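Local structure of TCR beta chain (Gallus gallus, 6LIR) at residues F87-S92 with T97-G102; L8-K11 with N15-L18; L185-Q190 with N197-I202; C141-F146 with L151-K156; A137-L142 with Q190-P195. The protein pairs with the TCR alpha chain to form the alpha-beta T-cell receptor of the chicken, which probably recognises peptides presented by MHC molecules. One frame throughout, in Å; residues are numbered along the deposited sequence.

Contact 1 (F87-S92 with T97-G102); sequences FCASSS and TPLNFG
Ala89 sets its methyl over the middle of the Phe101 ring, CB standing 3.7 Å from the ring centroid and 13° off the normal, a CH-pi contact. Phe101 reaches this place because its CG lies anti to the carbonyl carbon (chi1 -80°), swinging the ring across the neighbouring strand. The same ring meets Phe87 at its edge, where Phe87 CB comes within 3.9 Å of Phe101 CD2. Phe87 in turn offers its own ring edge to a backbone carbonyl, CD1 lying 3.4 Å from Gly102 O. An alanine at Phe101 is likely to leave the Ala89 methyl and Phe87 CB uncovered on one side, opening a gap on that face of the sheet, where Pro41 of the TCR alpha chain packs on the ring. The backbones form an antiparallel pair: Gly102 N bonds Cys88 O at 2.8 Å, and Ser90 exchanges two bonds with Asn100, of which Asn100 N to Ser90 O is nearly straight (172°). Farther out, Ser91 CB rests 3.4 Å from Pro98 O, and its OG touches Leu99 CD2 and bonds Tyr93 O in the loop. These are the F and G strands of a V domain, joined by the CDR3 loop, and Phe101-Gly102 opens the J-segment FGXG motif. Strand 28-34 lies along the other edge of 87-91, Cys88 is disulfide-bonded to Cys20, and the TCR alpha chain also packs its Leu97 on Leu99.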
# COMPACT_ATOMS: atom_id res chain seq x y z
N PHE B 87 -10.64 -8.09 4.16
CA PHE B 87 -9.61 -8.62 5.04
C PHE B 87 -10.20 -9.73 5.89
O PHE B 87 -11.22 -9.54 6.55
CB PHE B 87 -9.03 -7.52 5.95
CG PHE B 87 -8.09 -6.58 5.24
CD1 PHE B 87 -6.78 -6.96 5.00
CD2 PHE B 87 -8.51 -5.32 4.83
CE1 PHE B 87 -5.90 -6.10 4.35
CE2 PHE B 87 -7.63 -4.46 4.19
CZ PHE B 87 -6.32 -4.85 3.95
N CYS B 88 -9.55 -10.89 5.85
CA CYS B 88 -9.83 -11.96 6.78
C CYS B 88 -8.92 -11.84 7.99
O CYS B 88 -7.76 -11.43 7.87
CB CYS B 88 -9.65 -13.33 6.14
SG CYS B 88 -9.62 -14.65 7.36
N ALA B 89 -9.45 -12.17 9.16
CA ALA B 89 -8.68 -12.08 10.39
C ALA B 89 -9.04 -13.24 11.28
O ALA B 89 -10.11 -13.84 11.17
CB ALA B 89 -8.93 -10.75 11.11
N SER B 90 -8.11 -13.58 12.19
CA SER B 90 -8.34 -14.67 13.12
C SER B 90 -7.73 -14.32 14.48
O SER B 90 -6.86 -13.46 14.59
CB SER B 90 -7.73 -15.98 12.60
OG SER B 90 -6.36 -16.07 12.96
N SER B 91 -8.21 -15.02 15.50
CA SER B 91 -7.61 -14.98 16.83
C SER B 91 -7.90 -16.28 17.55
O SER B 91 -8.80 -17.04 17.16
CB SER B 91 -8.12 -13.78 17.64
OG SER B 91 -9.53 -13.81 17.73
N SER B 92 -7.13 -16.53 18.61
CA SER B 92 -7.33 -17.71 19.45
C SER B 92 -8.78 -17.82 19.91
O SER B 92 -9.39 -18.90 19.84
CB SER B 92 -6.37 -17.67 20.64
OG SER B 92 -6.91 -18.35 21.75
N THR B 97 -7.68 -10.10 22.53
CA THR B 97 -6.66 -11.00 22.04
C THR B 97 -6.36 -10.48 20.64
O THR B 97 -7.30 -10.19 19.88
CB THR B 97 -7.12 -12.46 21.99
OG1 THR B 97 -7.99 -12.73 23.10
CG2 THR B 97 -5.94 -13.42 22.04
N PRO B 98 -5.09 -10.32 20.28
CA PRO B 98 -4.77 -9.71 18.99
C PRO B 98 -5.36 -10.50 17.83
O PRO B 98 -5.41 -11.74 17.85
CB PRO B 98 -3.24 -9.74 18.96
CG PRO B 98 -2.87 -10.86 19.88
CD PRO B 98 -3.88 -10.81 20.98
N LEU B 99 -5.81 -9.78 16.82
CA LEU B 99 -6.27 -10.38 15.58
C LEU B 99 -5.10 -10.49 14.62
O LEU B 99 -4.26 -9.59 14.54
CB LEU B 99 -7.39 -9.55 14.95
CG LEU B 99 -8.78 -9.56 15.58
CD1 LEU B 99 -9.64 -8.47 14.98
CD2 LEU B 99 -9.44 -10.92 15.41
N ASN B 100 -5.05 -11.60 13.89
CA ASN B 100 -4.06 -11.80 12.85
C ASN B 100 -4.78 -11.62 11.52
O ASN B 100 -5.76 -12.32 11.24
CB ASN B 100 -3.44 -13.19 12.93
CG ASN B 100 -2.35 -13.28 13.99
OD1 ASN B 100 -2.43 -12.65 15.04
ND2 ASN B 100 -1.32 -14.07 13.71
N PHE B 101 -4.28 -10.72 10.69
CA PHE B 101 -4.98 -10.38 9.46
C PHE B 101 -4.28 -11.02 8.28
O PHE B 101 -3.07 -11.25 8.30
CB PHE B 101 -5.03 -8.87 9.25
CG PHE B 101 -6.09 -8.17 10.05
CD1 PHE B 101 -5.86 -7.85 11.37
CD2 PHE B 101 -7.30 -7.83 9.47
CE1 PHE B 101 -6.83 -7.20 12.11
CE2 PHE B 101 -8.27 -7.18 10.21
CZ PHE B 101 -8.04 -6.87 11.53
N GLY B 102 -5.05 -11.25 7.22
CA GLY B 102 -4.45 -11.62 5.96
C GLY B 102 -4.04 -10.38 5.21
O GLY B 102 -4.28 -9.24 5.63

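Contact 2 (L8-K11 with N15-L18); sequences LVLK and NATL
Leu8 and Leu18 meet because their first torsions differ: Leu8 carries CG opposite the backbone N (chi1 -170°), whereas Leu18 carries it opposite the carbonyl carbon (chi1 -69°), which brings the tip of Leu18 back toward strand 8-11. The two chains slide past each other in opposite directions, and only one methyl of each does the touching, Leu8 CD2 lying 3.7 Å from Leu18 CD2. Leu10 works differently. Its two branches straddle the methyl of Ala16, with CD1 at 3.6 Å and CD2 at 3.7 Å from Ala16 CB. Ala16 therefore offers its methyl to both leucines of strand 8-11, since Leu8 CD2 also approaches its CB, at a looser 4.3 Å. An alanine suits this spot: Leu10 and Ala16 point toward each other, and their CA atoms are 7.9 Å apart, a spacing already taken up by one long side chain and one short one. The contact is wholly apolar. No hydrogen bond joins the strands, whose axes stay 9.8 Å apart at their closest and run nearly antiparallel (159°). Each finds its backbone partners elsewhere: Leu8 and Leu10 bond strand 100-110, at Arg106, Thr108 and Leu110, and Ala16 bonds Ile75. Leu107 packs on both Leu8 and Leu18, and Phe206 of the constant domain touches Leu8 and Val9, so this end of the V domain also meets its neighbour. Facing strands from two sheets, the first running parallel to the last strand of the domain, are the A' and B strands of a V-set immunoglobulin sandwich.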
# COMPACT_ATOMS: atom_id res chain seq x y z
N LEU B 8 -9.61 -10.20 -7.07
CA LEU B 8 -10.78 -10.79 -7.70
C LEU B 8 -11.57 -9.71 -8.41
O LEU B 8 -11.77 -8.62 -7.87
CB LEU B 8 -11.66 -11.50 -6.67
CG LEU B 8 -12.80 -12.36 -7.20
CD1 LEU B 8 -12.27 -13.58 -7.93
CD2 LEU B 8 -13.71 -12.78 -6.06
N VAL B 9 -12.03 -10.01 -9.62
CA VAL B 9 -12.86 -9.10 -10.40
C VAL B 9 -14.14 -9.84 -10.79
O VAL B 9 -14.08 -10.93 -11.36
CB VAL B 9 -12.15 -8.58 -11.66
CG1 VAL B 9 -13.03 -7.59 -12.39
CG2 VAL B 9 -10.81 -7.95 -11.29
N LEU B 10 -15.28 -9.24 -10.48
CA LEU B 10 -16.57 -9.85 -10.75
C LEU B 10 -17.40 -8.98 -11.68
O LEU B 10 -17.18 -7.77 -11.80
CB LEU B 10 -17.36 -10.08 -9.45
CG LEU B 10 -16.73 -10.98 -8.39
CD1 LEU B 10 -17.66 -11.07 -7.20
CD2 LEU B 10 -16.45 -12.36 -8.96
N LYS B 11 -18.37 -9.62 -12.32
CA LYS B 11 -19.38 -8.94 -13.11
C LYS B 11 -20.65 -8.75 -12.28
O LYS B 11 -20.85 -9.41 -11.25
CB LYS B 11 -19.71 -9.71 -14.39
CG LYS B 11 -18.69 -9.55 -15.52
CD LYS B 11 -18.16 -10.90 -15.98
CE LYS B 11 -17.15 -11.41 -14.98
NZ LYS B 11 -16.50 -12.72 -15.31
N ASN B 15 -22.28 -14.40 -8.56
CA ASN B 15 -22.01 -14.93 -7.23
C ASN B 15 -20.55 -15.36 -7.16
O ASN B 15 -19.94 -15.72 -8.17
CB ASN B 15 -22.92 -16.11 -6.91
CG ASN B 15 -24.37 -15.71 -6.75
OD1 ASN B 15 -24.68 -14.59 -6.35
ND2 ASN B 15 -25.27 -16.63 -7.06
N ALA B 16 -20.00 -15.31 -5.95
CA ALA B 16 -18.59 -15.63 -5.76
C ALA B 16 -18.34 -15.91 -4.29
O ALA B 16 -19.04 -15.39 -3.42
CB ALA B 16 -17.68 -14.50 -6.25
N THR B 17 -17.32 -16.72 -4.03
CA THR B 17 -16.92 -17.06 -2.68
C THR B 17 -15.47 -16.64 -2.47
O THR B 17 -14.60 -16.99 -3.28
CB THR B 17 -17.07 -18.57 -2.44
OG1 THR B 17 -18.46 -18.91 -2.44
CG2 THR B 17 -16.45 -18.96 -1.10
N LEU B 18 -15.23 -15.88 -1.41
CA LEU B 18 -13.88 -15.63 -0.93
C LEU B 18 -13.65 -16.54 0.27
O LEU B 18 -14.44 -16.53 1.22
CB LEU B 18 -13.67 -14.17 -0.53
CG LEU B 18 -13.66 -13.10 -1.62
CD1 LEU B 18 -13.50 -11.71 -1.00
CD2 LEU B 18 -12.56 -13.37 -2.63

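Contact 3 (L185-Q190 with N197-I202); sequences LRISAQ and NRFECI
Ile187 and Phe199 supply the closest apolar contact. They come from opposite directions, and the end methyl CD1 of Ile187 stands 3.5 Å from both CZ and CE1 of Phe199, approaching the ring obliquely. Ile187 holds CG1 between its backbone N and carbonyl carbon (chi1 60°), and the extended chain beyond carries CD1 to the far end of the ring. Leu185, two residues earlier on the same face of its strand, crosses the phenylalanine at about a right angle and touches it more lightly, Leu185 CD2 to Phe199 CD1 at 4.1 Å. One long aromatic side chain thus fills the space facing two branched aliphatic ones. These are strands E and F of a C1-set immunoglobulin domain, which lie in opposite sheets of the sandwich, so the contact is part of its hydrophobic core; Cys201 of the same F strand bears the intersheet disulfide to Cys141. Polar interactions all lead outside the pair. Ser188 is the N-cap of the short helix that follows strand E, its OG accepting Glu191 N. Arg186, on the opposite face from the core, forms salt bridges with Glu130 and with Asp135 of the TCR alpha chain.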
# COMPACT_ATOMS: atom_id res chain seq x y z
N LEU B 185 12.64 1.42 -9.10
CA LEU B 185 13.69 0.76 -8.33
C LEU B 185 14.98 1.54 -8.55
O LEU B 185 15.51 1.56 -9.67
CB LEU B 185 13.85 -0.70 -8.75
CG LEU B 185 15.14 -1.41 -8.30
CD1 LEU B 185 15.27 -1.41 -6.78
CD2 LEU B 185 15.20 -2.84 -8.86
N ARG B 186 15.48 2.18 -7.50
CA ARG B 186 16.73 2.93 -7.56
C ARG B 186 17.84 2.10 -6.95
O ARG B 186 17.72 1.63 -5.81
CB ARG B 186 16.61 4.28 -6.85
CG ARG B 186 17.71 5.26 -7.25
CD ARG B 186 17.46 6.68 -6.76
NE ARG B 186 18.20 7.66 -7.57
CZ ARG B 186 18.45 8.91 -7.19
NH1 ARG B 186 18.02 9.36 -6.02
NH2 ARG B 186 19.13 9.73 -7.99
N ILE B 187 18.92 1.90 -7.71
CA ILE B 187 20.04 1.07 -7.27
C ILE B 187 21.34 1.84 -7.45
O ILE B 187 21.42 2.81 -8.21
CB ILE B 187 20.10 -0.26 -8.04
CG1 ILE B 187 20.27 0.03 -9.53
CG2 ILE B 187 18.85 -1.09 -7.79
CD1 ILE B 187 20.26 -1.20 -10.40
N SER B 188 22.37 1.39 -6.73
CA SER B 188 23.71 1.95 -6.90
C SER B 188 24.23 1.68 -8.31
O SER B 188 23.83 0.73 -8.98
CB SER B 188 24.66 1.35 -5.86
OG SER B 188 24.93 -0.00 -6.16
N ALA B 189 25.13 2.56 -8.77
CA ALA B 189 25.76 2.37 -10.07
C ALA B 189 26.50 1.03 -10.15
O ALA B 189 26.45 0.35 -11.19
CB ALA B 189 26.71 3.53 -10.37
N GLN B 190 27.18 0.63 -9.07
CA GLN B 190 27.88 -0.66 -9.04
C GLN B 190 26.93 -1.82 -9.31
O GLN B 190 27.28 -2.76 -10.04
CB GLN B 190 28.62 -0.85 -7.72
CG GLN B 190 27.95 -0.33 -6.46
CD GLN B 190 28.25 1.13 -6.22
OE1 GLN B 190 27.61 2.01 -6.81
NE2 GLN B 190 29.24 1.41 -5.39
N ASN B 197 23.10 -9.11 -13.79
CA ASN B 197 22.01 -8.78 -12.89
C ASN B 197 20.70 -8.67 -13.67
O ASN B 197 20.59 -7.91 -14.63
CB ASN B 197 22.30 -7.48 -12.14
CG ASN B 197 23.19 -7.70 -10.93
OD1 ASN B 197 23.42 -8.84 -10.51
ND2 ASN B 197 23.70 -6.61 -10.37
N ARG B 198 19.71 -9.45 -13.25
CA ARG B 198 18.42 -9.52 -13.91
C ARG B 198 17.41 -8.72 -13.10
O ARG B 198 17.05 -9.11 -11.99
CB ARG B 198 17.99 -10.98 -14.08
CG ARG B 198 16.54 -11.17 -14.47
CD ARG B 198 16.36 -12.52 -15.14
NE ARG B 198 16.07 -13.57 -14.18
CZ ARG B 198 17.01 -14.30 -13.58
NH1 ARG B 198 16.66 -15.24 -12.71
NH2 ARG B 198 18.29 -14.10 -13.85
N PHE B 199 16.95 -7.60 -13.66
CA PHE B 199 16.02 -6.71 -12.97
C PHE B 199 14.64 -6.93 -13.57
O PHE B 199 14.41 -6.63 -14.74
CB PHE B 199 16.46 -5.25 -13.09
CG PHE B 199 17.82 -4.98 -12.53
CD1 PHE B 199 18.00 -4.82 -11.16
CD2 PHE B 199 18.92 -4.89 -13.36
CE1 PHE B 199 19.26 -4.57 -10.65
CE2 PHE B 199 20.17 -4.64 -12.86
CZ PHE B 199 20.35 -4.48 -11.50
N GLU B 200 13.74 -7.48 -12.76
CA GLU B 200 12.47 -8.00 -13.23
C GLU B 200 11.33 -7.24 -12.56
O GLU B 200 11.24 -7.20 -11.33
CB GLU B 200 12.37 -9.50 -12.93
CG GLU B 200 11.02 -10.13 -13.18
CD GLU B 200 11.10 -11.65 -13.16
OE1 GLU B 200 10.12 -12.31 -13.55
OE2 GLU B 200 12.15 -12.18 -12.73
N CYS B 201 10.48 -6.65 -13.38
CA CYS B 201 9.26 -6.00 -12.92
C CYS B 201 8.09 -6.88 -13.33
O CYS B 201 7.96 -7.24 -14.50
CB CYS B 201 9.11 -4.61 -13.53
SG CYS B 201 7.51 -3.84 -13.15
N ILE B 202 7.22 -7.19 -12.37
CA ILE B 202 6.10 -8.11 -12.59
C ILE B 202 4.80 -7.38 -12.31
O ILE B 202 4.65 -6.74 -11.27
CB ILE B 202 6.22 -9.36 -11.71
CG1 ILE B 202 7.52 -10.11 -11.99
CG2 ILE B 202 5.01 -10.28 -11.88
CD1 ILE B 202 8.13 -10.73 -10.75

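Contact 4 (C141-F146 with L151-K156); sequences CLASGF and LNLVWK
The strands that carry Cys141 and Ala143 on one side and Leu153 and Trp155 on the other run nearly antiparallel, 157° between their directions, with axes 9.1 Å apart at their closest. No hydrogen bond crosses; this is the gap between two sheets, filled by side chains. At 145 the first strand turns a corner in a G1 beta bulge opposite Tyr179, where the positive phi of Gly145 would jam any CB against the preceding carbonyl. Phe146 just after it takes CG between its backbone N and carbonyl carbon (chi1 59°), presenting one face of its ring to Leu151. Leu151 CD1 sits over that face, 3.8 Å from the centroid and 14° off the normal, a CH-pi contact. A serine in place of Phe146 would probably leave that leucine methyl without the surface it rests on and open a hole at this end of the core. Ala143, small enough to let the sheets close up, sets its CB 4.0 Å from Leu151 CD2 and 4.1 Å from Leu153 CD1. Cys141 CB lies 3.5 Å from Trp155 CZ2, while its SG, 4.1 Å from Leu153 CD2, also makes a long, oblique sulfur-aromatic contact with the six-membered ring of Trp155, 5.4 Å from its centroid. The B-F disulfide packed against the tryptophan of strand C is the hallmark of immunoglobulin domains. Trp155 NE1 reaches across to Ser183 OG on strand 178-188, which also pairs with 141-146, and strand 198-207 flanks 152-157 and supplies Cys201 for the disulfide.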
# COMPACT_ATOMS: atom_id res chain seq x y z
N CYS B 141 9.50 1.12 -14.01
CA CYS B 141 8.57 0.19 -14.63
C CYS B 141 7.21 0.86 -14.71
O CYS B 141 6.70 1.36 -13.71
CB CYS B 141 8.49 -1.10 -13.82
SG CYS B 141 7.35 -2.31 -14.47
N LEU B 142 6.62 0.85 -15.90
CA LEU B 142 5.31 1.46 -16.11
C LEU B 142 4.32 0.39 -16.57
O LEU B 142 4.55 -0.28 -17.58
CB LEU B 142 5.39 2.59 -17.13
CG LEU B 142 4.05 3.16 -17.62
CD1 LEU B 142 3.34 3.93 -16.51
CD2 LEU B 142 4.24 4.05 -18.84
N ALA B 143 3.22 0.27 -15.85
CA ALA B 143 2.09 -0.53 -16.30
C ALA B 143 1.00 0.44 -16.71
O ALA B 143 0.57 1.27 -15.90
CB ALA B 143 1.60 -1.48 -15.20
N SER B 144 0.55 0.35 -17.96
CA SER B 144 -0.48 1.24 -18.46
C SER B 144 -1.43 0.47 -19.36
O SER B 144 -1.13 -0.64 -19.81
CB SER B 144 0.14 2.41 -19.24
OG SER B 144 1.07 1.94 -20.20
N GLY B 145 -2.58 1.08 -19.62
CA GLY B 145 -3.55 0.49 -20.52
C GLY B 145 -4.55 -0.44 -19.88
O GLY B 145 -5.37 -1.03 -20.59
N PHE B 146 -4.51 -0.61 -18.55
CA PHE B 146 -5.28 -1.66 -17.91
C PHE B 146 -6.56 -1.13 -17.28
O PHE B 146 -6.69 0.06 -16.97
CB PHE B 146 -4.43 -2.38 -16.85
CG PHE B 146 -3.91 -1.49 -15.76
CD1 PHE B 146 -4.67 -1.23 -14.63
CD2 PHE B 146 -2.64 -0.94 -15.85
CE1 PHE B 146 -4.19 -0.43 -13.62
CE2 PHE B 146 -2.15 -0.13 -14.84
CZ PHE B 146 -2.92 0.13 -13.73
N LEU B 151 -4.21 -3.17 -9.66
CA LEU B 151 -3.15 -3.98 -10.23
C LEU B 151 -1.97 -3.93 -9.28
O LEU B 151 -1.75 -2.92 -8.61
CB LEU B 151 -2.78 -3.47 -11.63
CG LEU B 151 -1.60 -4.06 -12.40
CD1 LEU B 151 -1.94 -4.02 -13.87
CD2 LEU B 151 -0.32 -3.28 -12.13
N ASN B 152 -1.22 -5.02 -9.21
CA ASN B 152 -0.05 -5.08 -8.35
C ASN B 152 1.22 -5.12 -9.19
O ASN B 152 1.29 -5.85 -10.19
CB ASN B 152 -0.09 -6.31 -7.44
CG ASN B 152 -0.95 -6.10 -6.21
OD1 ASN B 152 -1.86 -6.88 -5.94
ND2 ASN B 152 -0.65 -5.04 -5.46
N LEU B 153 2.21 -4.34 -8.78
CA LEU B 153 3.50 -4.26 -9.46
C LEU B 153 4.59 -4.55 -8.45
O LEU B 153 4.68 -3.87 -7.42
CB LEU B 153 3.69 -2.88 -10.09
CG LEU B 153 4.47 -2.69 -11.39
CD1 LEU B 153 3.90 -3.55 -12.50
CD2 LEU B 153 4.46 -1.22 -11.78
N VAL B 154 5.44 -5.54 -8.73
CA VAL B 154 6.53 -5.90 -7.83
C VAL B 154 7.81 -6.06 -8.63
O VAL B 154 7.80 -6.24 -9.85
CB VAL B 154 6.23 -7.19 -7.04
CG1 VAL B 154 5.09 -6.98 -6.06
CG2 VAL B 154 5.94 -8.35 -7.98
N TRP B 155 8.93 -6.03 -7.91
CA TRP B 155 10.25 -6.23 -8.50
C TRP B 155 10.87 -7.53 -7.99
O TRP B 155 10.75 -7.86 -6.81
CB TRP B 155 11.18 -5.07 -8.17
CG TRP B 155 10.90 -3.79 -8.89
CD1 TRP B 155 10.11 -2.76 -8.45
CD2 TRP B 155 11.42 -3.39 -10.16
NE1 TRP B 155 10.11 -1.75 -9.38
CE2 TRP B 155 10.90 -2.11 -10.44
CE3 TRP B 155 12.28 -3.99 -11.09
CZ2 TRP B 155 11.21 -1.42 -11.60
CZ3 TRP B 155 12.58 -3.31 -12.25
CH2 TRP B 155 12.05 -2.03 -12.50
N LYS B 156 11.54 -8.25 -8.89
CA LYS B 156 12.48 -9.29 -8.52
C LYS B 156 13.86 -8.93 -9.08
O LYS B 156 13.97 -8.48 -10.22
CB LYS B 156 12.04 -10.65 -9.04
CG LYS B 156 10.84 -11.23 -8.30
CD LYS B 156 10.57 -12.67 -8.71
CE LYS B 156 9.43 -13.26 -7.91
NZ LYS B 156 9.10 -14.65 -8.35

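Contact 5 (A137-L142 with Q190-P195); sequences ATLVCL and QEWFNP
Trp192 presses its indole against two residues of strand 136-146. Leu139 brings one methyl to the benzene end of the ring, CD2 lying 3.7 Å from Trp192 CZ3 and 4.0 Å from CE3, in an oblique crossing. Ala137 meets the root of the side chain instead, its CB 3.8 Å from Trp192 CB and equally near CG. The sizes match the distances: the backbones come closest at Ala137, where a methyl suffices, and the longer leucine reaches the benzene end of the indole. Trp192 holds CG opposite its backbone N (chi1 167°), which throws the indole out from the helix over the strand. A second shell places the tryptophan. Its CD1 lies above one face of the Phe193 ring, 3.9 Å from the plane. Phe193 is the centre of an inverse gamma turn that ends the short helix, and the bond of Asn194 N to Trp192 O there is weak. The carbonyl of Glu191 takes a hydrogen bond from Asn197 ND2, and its carboxylate forms a salt bridge with Arg162. Trp192 thus closes one end of the C1-set core, the helix of the E-F connection folding over strand B. Pro126 packs on both Trp192 and Leu139, Ile131 of helix 128-134 covers Ala137 and Trp192, and strand 178-188 pairs with 137-142 through Ile187 and Leu185.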
# COMPACT_ATOMS: atom_id res chain seq x y z
N ALA B 137 21.26 4.37 -10.48
CA ALA B 137 20.38 4.12 -11.61
C ALA B 137 18.96 3.95 -11.11
O ALA B 137 18.70 3.11 -10.24
CB ALA B 137 20.82 2.88 -12.40
N THR B 138 18.04 4.74 -11.65
CA THR B 138 16.63 4.56 -11.34
C THR B 138 15.99 3.81 -12.50
O THR B 138 16.03 4.28 -13.65
CB THR B 138 15.93 5.90 -11.11
OG1 THR B 138 16.58 6.61 -10.05
CG2 THR B 138 14.47 5.67 -10.73
N LEU B 139 15.38 2.67 -12.20
CA LEU B 139 14.67 1.87 -13.18
C LEU B 139 13.18 2.11 -12.98
O LEU B 139 12.65 1.84 -11.89
CB LEU B 139 15.00 0.38 -13.03
CG LEU B 139 16.47 -0.02 -12.96
CD1 LEU B 139 16.59 -1.53 -12.76
CD2 LEU B 139 17.20 0.42 -14.21
N VAL B 140 12.52 2.63 -14.00
CA VAL B 140 11.10 2.92 -13.92
C VAL B 140 10.35 1.86 -14.71
O VAL B 140 10.53 1.72 -15.92
CB VAL B 140 10.79 4.33 -14.45
CG1 VAL B 140 9.34 4.67 -14.20
CG2 VAL B 140 11.71 5.34 -13.77
N CYS B 141 9.50 1.12 -14.01
CA CYS B 141 8.57 0.19 -14.63
C CYS B 141 7.21 0.86 -14.71
O CYS B 141 6.70 1.36 -13.71
CB CYS B 141 8.49 -1.10 -13.82
SG CYS B 141 7.35 -2.31 -14.47
N LEU B 142 6.62 0.85 -15.90
CA LEU B 142 5.31 1.46 -16.11
C LEU B 142 4.32 0.39 -16.57
O LEU B 142 4.55 -0.28 -17.58
CB LEU B 142 5.39 2.59 -17.13
CG LEU B 142 4.05 3.16 -17.62
CD1 LEU B 142 3.34 3.93 -16.51
CD2 LEU B 142 4.24 4.05 -18.84
N GLN B 190 27.18 0.63 -9.07
CA GLN B 190 27.88 -0.66 -9.04
C GLN B 190 26.93 -1.82 -9.31
O GLN B 190 27.28 -2.76 -10.04
CB GLN B 190 28.62 -0.85 -7.72
CG GLN B 190 27.95 -0.33 -6.46
CD GLN B 190 28.25 1.13 -6.22
OE1 GLN B 190 27.61 2.01 -6.81
NE2 GLN B 190 29.24 1.41 -5.39
N GLU B 191 25.71 -1.77 -8.76
CA GLU B 191 24.77 -2.86 -8.97
C GLU B 191 24.20 -2.81 -10.38
O GLU B 191 23.89 -3.86 -10.96
CB GLU B 191 23.64 -2.81 -7.94
CG GLU B 191 22.68 -3.99 -8.05
CD GLU B 191 21.60 -4.04 -6.97
OE1 GLU B 191 21.49 -3.09 -6.17
OE2 GLU B 191 20.85 -5.04 -6.94
N TRP B 192 24.08 -1.61 -10.96
CA TRP B 192 23.56 -1.50 -12.32
C TRP B 192 24.58 -1.99 -13.35
O TRP B 192 24.20 -2.59 -14.36
CB TRP B 192 23.15 -0.06 -12.63
CG TRP B 192 22.90 0.15 -14.10
CD1 TRP B 192 23.64 0.92 -14.95
CD2 TRP B 192 21.85 -0.43 -14.88
NE1 TRP B 192 23.11 0.86 -16.22
CE2 TRP B 192 22.02 0.04 -16.21
CE3 TRP B 192 20.79 -1.29 -14.60
CZ2 TRP B 192 21.16 -0.33 -17.24
CZ3 TRP B 192 19.94 -1.66 -15.63
CH2 TRP B 192 20.12 -1.18 -16.93
N PHE B 193 25.87 -1.73 -13.11
CA PHE B 193 26.90 -2.06 -14.10
C PHE B 193 27.39 -3.49 -13.87
O PHE B 193 28.53 -3.76 -13.49
CB PHE B 193 28.04 -1.05 -14.03
CG PHE B 193 27.76 0.23 -14.75
CD1 PHE B 193 27.40 0.22 -16.08
CD2 PHE B 193 27.85 1.44 -14.09
CE1 PHE B 193 27.13 1.40 -16.75
CE2 PHE B 193 27.59 2.62 -14.75
CZ PHE B 193 27.23 2.61 -16.08
N ASN B 194 26.47 -4.42 -14.12
CA ASN B 194 26.71 -5.85 -14.07
C ASN B 194 25.76 -6.50 -15.07
O ASN B 194 24.55 -6.57 -14.81
CB ASN B 194 26.49 -6.38 -12.65
CG ASN B 194 26.91 -7.84 -12.48
OD1 ASN B 194 27.01 -8.59 -13.45
ND2 ASN B 194 27.16 -8.23 -11.24
N PRO B 195 26.26 -6.98 -16.21
CA PRO B 195 25.35 -7.53 -17.23
C PRO B 195 24.74 -8.87 -16.85
O PRO B 195 23.93 -9.40 -17.63
CB PRO B 195 26.26 -7.67 -18.46
CG PRO B 195 27.65 -7.78 -17.91
CD PRO B 195 27.66 -6.95 -16.66

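From the N terminus, contact 2 comes first, closing the short turn between strands 7-11 and 16-21, and contact 1 then closes the CDR3 loop at the other end of the V domain; the two are joined by the pairing of strands 7-11 and 100-110. The other three lie in the C domain. Contact 4 closes the tight connection between 141-146 and 151-156, both of which fall within the long span of contact 5, from 137 to 195. Contact 3 closes the helical link from 185-190 to 197-202 and crosses contact 5, their segments alternating. The Cys141-Cys201 disulfide joins contact 4 to contact 3, tying the two sheets together.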